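PDB 3TRB: virulence-associated protein I, which probably binds DNA through a helix-turn-helix domain, as an antidote protein of the HigA family of addiction modules. Local coordinates for residues A38-T41 / N42-T45; R61-F65 / F66-P70; N75-D78 / A79-I82. One frame throughout, in Å; residues are numbered along the deposited sequence.

In the fold
All three interactions are local, between residues a turn or so apart, and they follow one another along the chain. Interaction 1 starts helix 41-48 and interaction 2 ends helix 56-66; both lie in the helix-turn-helix region and touch where Ile-39 packs on Arg-61. Interaction 3 sits inside the long helix 70-96, nearest the centre of the chain. Interaction 1 combines backbone carbonyl bonds at a helix start with an arginine laid over an exposed proline, and buries only Ile-39 and Val-44. Interaction 2 puts Leu-62 and Phe-65 in the core and is largely apolar. Interaction 3 is polar. Interactions 2 and 3 meet the second subunit through several residues, interaction 1 only through Ala-38.

Interaction 1. Residues A38-T41 / N42-T45; sequences AIPT and NRVT
Thr-41 O is gripped by Thr-45 in the first turn of helix 41-48, the second helix of the helix-turn-helix. The backbone N of Thr-45 gives a nearly straight bond of 2.9 Å to Thr-41 O (N-H...O 174°), and Thr-45 OG1 adds a weak one to the same oxygen, its hydroxyl folded back beside its own backbone N (chi1 -70°). Pro-40, at the N-cap position, offers its carbonyl instead of a side chain: Pro-40 O takes weak bonds from Arg-43 N at 3.0 Å, where the angle is bent, and from Val-44 N at 3.5 Å. Thr-41 OG1 is satisfied separately, by Asn-31 OD1 on helix 30-37. Just upstream, Ala-38, with positive phi, is the C-prime residue of the Schellman motif that ends helix 30-37.

Arg-43 folds back over this turn. CG leaves trans to the backbone N (chi1 -173°) and the chain bends at chi3, laying one guanidinium face on the proline ring: Pro-40 CD sits over the centre of that face, 3.7 Å from Arg-43 CZ. Ile-39 CG2 approaches Arg-43 NH1 obliquely at 3.4 Å. On the buried side, Ile-39 CD1 meets Val-44 CG2 at 3.7 Å, the two side chains crossing at about a right angle.

Val-44 continues onto Ala-30, Leu-33 and Ala-34 of helix 30-37, while Ile-39 packs on Arg-61 and Arg-43 on Thr-58, so the turn and helix start touch both helix 30-37 and helix 56-66.

Interaction 2. Residues R61-F65 / F66-P70; sequences RLAKF and FGTTP
Different first torsions bring the rings of Phe-65 and Phe-66 together at the end of helix 56-66: Phe-65 CG stands trans to its backbone N (chi1 177°), whereas Phe-66 CG swings beside its own N (chi1 -73°). The result is a T-shaped pair, with centroids 4.8 Å apart and planes at 80°. The edge of Phe-65 points at the face of Phe-66, its CD2 over the ring centre, 3.6 Å from Phe-66 CE2. Leu-62 runs alongside Phe-66 and puts CD2 at the ring edge, in plane. Phe-65 also stacks with His-36, and Leu-62 and Phe-66 both pack on Leu-18 of helix 14-24, so this terminus belongs to the core of the helix-turn-helix domain.

The last straight helical bond runs from Phe-66 N to Leu-62 O at 2.8 Å. Beyond it, Gly-67 has positive phi and the chain turns away; Ala-63 O receives two weak, bent bonds, from Gly-67 N and Thr-68 N. Thr-69 then caps helix 70-96 through Phe-72 N. Thr-68 OG1 bonds to Thr-69 O, and across the turn Ala-63 CB lies 3.8 Å from Pro-70 CD.

Interaction 3. Residues N75-D78 / A79-I82; sequences NLQD and AYDI
One turn of the long C-terminal helix 70-96 carries a side-chain bridge between Gln-77 and Asp-81, four residues apart. Gln-77 NE2 donates to Asp-81 OD1 at 2.9 Å with an N-H...O angle of 159°. The carboxylate oxygen lies in the amide plane of Gln-77, while the donor reaches it on the syn side, 32° out of the carboxylate plane. The amide and carboxylate planes are turned 43° apart. Gln-77 gets there by leaving trans to its backbone N and then bending at chi2, which carries the amide up the helix toward Asp-81.

The other end of the amide is also held: Gln-77 OE1 accepts from Ile-54 N, in the loop before helix 56-66. Bonds at both ends should fix the rotation of the amide and tie this loop to the long helix. Tyr-80 runs beside Gln-77, with CD2 3.7 Å from Gln-77 NE2 and its ring plane steep to the amide; beyond, it makes an edge-to-face pair with His-13.

Beneath the side chains the regular backbone pattern is intact, as in the bond from Asp-81 N to Gln-77 O at 2.8 Å. Ile-82 folds close over the same turn, its CG1 3.2 Å from Asp-78 O.

At the second subunit, Asp-78 OD2 lies close to OD2 of Asp-78 of that subunit, a closeness of like charges that might favour protonation of one of them. Within the chain Asp-78 and Asp-81 are joined through water 1, which donates to Asp-78 OD1 at 2.8 Å and to Asp-81 OD2 at 2.7 Å.

Interaction 1. Residues A38-T41 / N42-T45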
loop_
_atom_site.group_PDB
_atom_site.type_symbol
_atom_site.label_atom_id
_atom_site.label_comp_id
_atom_site.label_asym_id
_atom_site.label_seq_id
_atom_site.Cartn_x
_atom_site.Cartn_y
_atom_site.Cartn_z
ATOM N N ALA A 38 10.693 31.824 6.875
ATOM C CA ALA A 38 11.648 31.718 7.975
ATOM C C ALA A 38 12.729 30.678 7.685
ATOM O O ALA A 38 13.045 29.843 8.532
ATOM C CB ALA A 38 10.933 31.403 9.284
ATOM N N ILE A 39 13.289 30.737 6.482
ATOM C CA ILE A 39 14.382 29.854 6.092
ATOM C C ILE A 39 15.478 30.668 5.416
ATOM O O ILE A 39 15.222 31.771 4.930
ATOM C CB ILE A 39 13.905 28.739 5.136
ATOM C CG1 ILE A 39 13.294 29.345 3.870
ATOM C CG2 ILE A 39 12.906 27.826 5.832
ATOM C CD1 ILE A 39 12.779 28.313 2.887
ATOM N N PRO A 40 16.708 30.132 5.384
ATOM C CA PRO A 40 17.818 30.853 4.753
ATOM C C PRO A 40 17.499 31.190 3.303
ATOM O O PRO A 40 16.889 30.378 2.606
ATOM C CB PRO A 40 18.969 29.844 4.816
ATOM C CG PRO A 40 18.629 28.954 5.959
ATOM C CD PRO A 40 17.136 28.838 5.942
ATOM N N THR A 41 17.898 32.378 2.860
ATOM C CA THR A 41 17.694 32.777 1.474
ATOM C C THR A 41 18.370 31.770 0.552
ATOM O O THR A 41 17.875 31.475 -0.534
ATOM C CB THR A 41 18.260 34.184 1.192
ATOM O OG1 THR A 41 17.654 35.131 2.079
ATOM C CG2 THR A 41 17.978 34.592 -0.245
ATOM N N ASN A 42 19.504 31.241 1.001
ATOM C CA ASN A 42 20.239 30.228 0.252
ATOM C C ASN A 42 19.374 29.025 -0.116
ATOM O O ASN A 42 19.482 28.488 -1.218
ATOM C CB ASN A 42 21.463 29.764 1.042
ATOM C CG ASN A 42 22.545 30.822 1.110
ATOM O OD1 ASN A 42 22.858 31.473 0.111
ATOM N ND2 ASN A 42 23.125 30.998 2.290
ATOM N N ARG A 43 18.522 28.605 0.813
ATOM C CA ARG A 43 17.652 27.456 0.588
ATOM C C ARG A 43 16.626 27.741 -0.505
ATOM O O ARG A 43 16.379 26.902 -1.371
ATOM C CB ARG A 43 16.945 27.056 1.884
ATOM C CG ARG A 43 16.144 25.769 1.785
ATOM C CD ARG A 43 15.572 25.388 3.139
ATOM N NE ARG A 43 16.616 25.297 4.155
ATOM C CZ ARG A 43 16.389 25.225 5.463
ATOM N NH1 ARG A 43 15.148 25.236 5.926
ATOM N NH2 ARG A 43 17.407 25.146 6.309
ATOM N N VAL A 44 16.031 28.928 -0.458
ATOM C CA VAL A 44 15.075 29.340 -1.479
ATOM C C VAL A 44 15.749 29.443 -2.845
ATOM O O VAL A 44 15.244 28.924 -3.838
ATOM C CB VAL A 44 14.429 30.695 -1.132
ATOM C CG1 VAL A 44 13.631 31.218 -2.315
ATOM C CG2 VAL A 44 13.547 30.562 0.101
ATOM N N THR A 45 16.895 30.115 -2.886
ATOM C CA THR A 45 17.649 30.276 -4.124
ATOM C C THR A 45 18.035 28.931 -4.735
ATOM O O THR A 45 17.932 28.737 -5.946
ATOM C CB THR A 45 18.918 31.115 -3.898
ATOM O OG1 THR A 45 18.549 32.474 -3.632
ATOM C CG2 THR A 45 19.812 31.071 -5.126
#

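Interaction 2. Residues R61-F65 / F66-P70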
loop_
_atom_site.group_PDB
_atom_site.type_symbol
_atom_site.label_atom_id
_atom_site.label_comp_id
_atom_site.label_asym_id
_atom_site.label_seq_id
_atom_site.Cartn_x
_atom_site.Cartn_y
_atom_site.Cartn_z
ATOM N N ARG A 61 6.052 24.529 5.138
ATOM C CA ARG A 61 6.171 25.982 5.183
ATOM C C ARG A 61 5.514 26.623 3.962
ATOM O O ARG A 61 4.778 27.602 4.087
ATOM C CB ARG A 61 7.638 26.397 5.296
ATOM C CG ARG A 61 8.323 25.854 6.541
ATOM C CD ARG A 61 9.781 26.270 6.620
ATOM N NE ARG A 61 10.402 25.792 7.851
ATOM C CZ ARG A 61 10.362 26.444 9.008
ATOM N NH1 ARG A 61 9.731 27.606 9.093
ATOM N NH2 ARG A 61 10.953 25.934 10.080
ATOM N N LEU A 62 5.784 26.063 2.786
ATOM C CA LEU A 62 5.166 26.529 1.551
ATOM C C LEU A 62 3.649 26.397 1.616
ATOM O O LEU A 62 2.920 27.286 1.177
ATOM C CB LEU A 62 5.707 25.752 0.350
ATOM C CG LEU A 62 7.145 26.051 -0.074
ATOM C CD1 LEU A 62 7.626 25.027 -1.092
ATOM C CD2 LEU A 62 7.260 27.465 -0.629
ATOM N N ALA A 63 3.178 25.283 2.167
ATOM C CA ALA A 63 1.746 25.037 2.297
ATOM C C ALA A 63 1.074 26.106 3.154
ATOM O O ALA A 63 0.008 26.612 2.806
ATOM C CB ALA A 63 1.500 23.654 2.882
ATOM N N LYS A 64 1.709 26.446 4.271
ATOM C CA LYS A 64 1.178 27.446 5.191
ATOM C C LYS A 64 1.182 28.836 4.561
ATOM O O LYS A 64 0.247 29.612 4.745
ATOM C CB LYS A 64 1.989 27.457 6.490
ATOM C CG LYS A 64 1.559 28.516 7.500
ATOM C CD LYS A 64 0.237 28.162 8.158
ATOM C CE LYS A 64 -0.153 29.193 9.209
ATOM N NZ LYS A 64 0.840 29.266 10.317
ATOM N N PHE A 65 2.237 29.144 3.814
ATOM C CA PHE A 65 2.369 30.459 3.197
ATOM C C PHE A 65 1.437 30.644 2.003
ATOM O O PHE A 65 0.732 31.648 1.909
ATOM C CB PHE A 65 3.816 30.715 2.774
ATOM C CG PHE A 65 4.020 32.025 2.064
ATOM C CD1 PHE A 65 3.967 33.220 2.759
ATOM C CD2 PHE A 65 4.277 32.059 0.702
ATOM C CE1 PHE A 65 4.160 34.426 2.112
ATOM C CE2 PHE A 65 4.470 33.262 0.049
ATOM C CZ PHE A 65 4.412 34.447 0.755
ATOM N N PHE A 66 1.440 29.674 1.091
ATOM C CA PHE A 66 0.649 29.769 -0.133
ATOM C C PHE A 66 -0.790 29.290 0.047
ATOM O O PHE A 66 -1.627 29.473 -0.837
ATOM C CB PHE A 66 1.320 29.004 -1.282
ATOM C CG PHE A 66 2.549 29.679 -1.822
ATOM C CD1 PHE A 66 2.442 30.827 -2.587
ATOM C CD2 PHE A 66 3.809 29.167 -1.566
ATOM C CE1 PHE A 66 3.569 31.454 -3.084
ATOM C CE2 PHE A 66 4.940 29.790 -2.061
ATOM C CZ PHE A 66 4.819 30.934 -2.821
ATOM N N GLY A 67 -1.075 28.680 1.192
ATOM C CA GLY A 67 -2.413 28.191 1.470
ATOM C C GLY A 67 -2.748 26.931 0.697
ATOM O O GLY A 67 -3.905 26.689 0.353
ATOM N N THR A 68 -1.727 26.127 0.420
ATOM C CA THR A 68 -1.916 24.861 -0.276
ATOM C C THR A 68 -1.775 23.704 0.703
ATOM O O THR A 68 -1.767 23.903 1.917
ATOM C CB THR A 68 -0.875 24.676 -1.395
ATOM O OG1 THR A 68 0.406 24.390 -0.817
ATOM C CG2 THR A 68 -0.776 25.930 -2.249
ATOM N N THR A 69 -1.668 22.492 0.169
ATOM C CA THR A 69 -1.331 21.332 0.980
ATOM C C THR A 69 0.163 21.075 0.850
ATOM O O THR A 69 0.774 21.456 -0.148
ATOM C CB THR A 69 -2.086 20.077 0.511
ATOM O OG1 THR A 69 -1.623 19.701 -0.792
ATOM C CG2 THR A 69 -3.582 20.342 0.460
ATOM N N PRO A 70 0.765 20.440 1.866
ATOM C CA PRO A 70 2.168 20.042 1.721
ATOM C C PRO A 70 2.304 18.932 0.680
ATOM O O PRO A 70 3.344 18.818 0.031
ATOM C CB PRO A 70 2.532 19.529 3.119
ATOM C CG PRO A 70 1.230 19.128 3.730
ATOM C CD PRO A 70 0.223 20.104 3.193
#

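Interaction 3. Residues N75-D78 / A79-I82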
loop_
_atom_site.group_PDB
_atom_site.type_symbol
_atom_site.label_atom_id
_atom_site.label_comp_id
_atom_site.label_asym_id
_atom_site.label_seq_id
_atom_site.Cartn_x
_atom_site.Cartn_y
_atom_site.Cartn_z
ATOM N N ASN A 75 4.519 16.200 -4.154
ATOM C CA ASN A 75 4.146 15.514 -5.388
ATOM C C ASN A 75 4.808 16.137 -6.614
ATOM O O ASN A 75 5.080 15.449 -7.598
ATOM C CB ASN A 75 2.628 15.477 -5.558
ATOM C CG ASN A 75 1.997 14.273 -4.879
ATOM O OD1 ASN A 75 2.686 13.469 -4.248
ATOM N ND2 ASN A 75 0.683 14.145 -5.004
ATOM N N LEU A 76 5.061 17.442 -6.554
ATOM C CA LEU A 76 5.819 18.108 -7.605
ATOM C C LEU A 76 7.243 17.567 -7.628
ATOM O O LEU A 76 7.800 17.304 -8.691
ATOM C CB LEU A 76 5.828 19.625 -7.397
ATOM C CG LEU A 76 4.521 20.363 -7.687
ATOM C CD1 LEU A 76 4.706 21.859 -7.499
ATOM C CD2 LEU A 76 4.036 20.056 -9.095
ATOM N N GLN A 77 7.823 17.391 -6.446
ATOM C CA GLN A 77 9.170 16.849 -6.338
ATOM C C GLN A 77 9.206 15.399 -6.812
ATOM O O GLN A 77 10.137 14.987 -7.504
ATOM C CB GLN A 77 9.672 16.946 -4.898
ATOM C CG GLN A 77 11.136 16.592 -4.733
ATOM C CD GLN A 77 12.052 17.585 -5.421
ATOM O OE1 GLN A 77 11.975 18.790 -5.179
ATOM N NE2 GLN A 77 12.921 17.085 -6.290
ATOM N N ASP A 78 8.188 14.631 -6.437
ATOM C CA ASP A 78 8.089 13.236 -6.859
ATOM C C ASP A 78 8.056 13.125 -8.375
ATOM O O ASP A 78 8.789 12.328 -8.963
ATOM C CB ASP A 78 6.837 12.579 -6.283
ATOM C CG ASP A 78 6.896 12.425 -4.780
ATOM O OD1 ASP A 78 8.004 12.501 -4.207
ATOM O OD2 ASP A 78 5.827 12.215 -4.175
ATOM N N ALA A 79 7.194 13.922 -9.001
ATOM C CA ALA A 79 7.052 13.914 -10.451
ATOM C C ALA A 79 8.397 14.171 -11.113
ATOM O O ALA A 79 8.769 13.494 -12.073
ATOM C CB ALA A 79 6.034 14.959 -10.888
ATOM N N TYR A 80 9.127 15.149 -10.588
ATOM C CA TYR A 80 10.443 15.489 -11.113
ATOM C C TYR A 80 11.440 14.358 -10.889
ATOM O O TYR A 80 12.186 13.990 -11.797
ATOM C CB TYR A 80 10.955 16.780 -10.472
ATOM C CG TYR A 80 12.391 17.110 -10.809
ATOM C CD1 TYR A 80 12.714 17.793 -11.974
ATOM C CD2 TYR A 80 13.424 16.746 -9.957
ATOM C CE1 TYR A 80 14.026 18.099 -12.283
ATOM C CE2 TYR A 80 14.739 17.048 -10.257
ATOM C CZ TYR A 80 15.035 17.724 -11.421
ATOM O OH TYR A 80 16.344 18.024 -11.717
ATOM N N ASP A 81 11.451 13.812 -9.676
ATOM C CA ASP A 81 12.363 12.723 -9.337
ATOM C C ASP A 81 12.130 11.501 -10.222
ATOM O O ASP A 81 13.078 10.874 -10.691
ATOM C CB ASP A 81 12.219 12.328 -7.864
ATOM C CG ASP A 81 12.689 13.416 -6.918
ATOM O OD1 ASP A 81 13.328 14.382 -7.384
ATOM O OD2 ASP A 81 12.425 13.294 -5.703
ATOM N N ILE A 82 10.863 11.168 -10.447
ATOM C CA ILE A 82 10.513 10.020 -11.270
ATOM C C ILE A 82 11.021 10.183 -12.700
ATOM O O ILE A 82 11.623 9.268 -13.260
ATOM C CB ILE A 82 8.991 9.785 -11.289
ATOM C CG1 ILE A 82 8.510 9.323 -9.911
ATOM C CG2 ILE A 82 8.622 8.762 -12.349
ATOM C CD1 ILE A 82 7.004 9.243 -9.783
HETATM O O HOH W 1 10.665 11.700 -4.386
#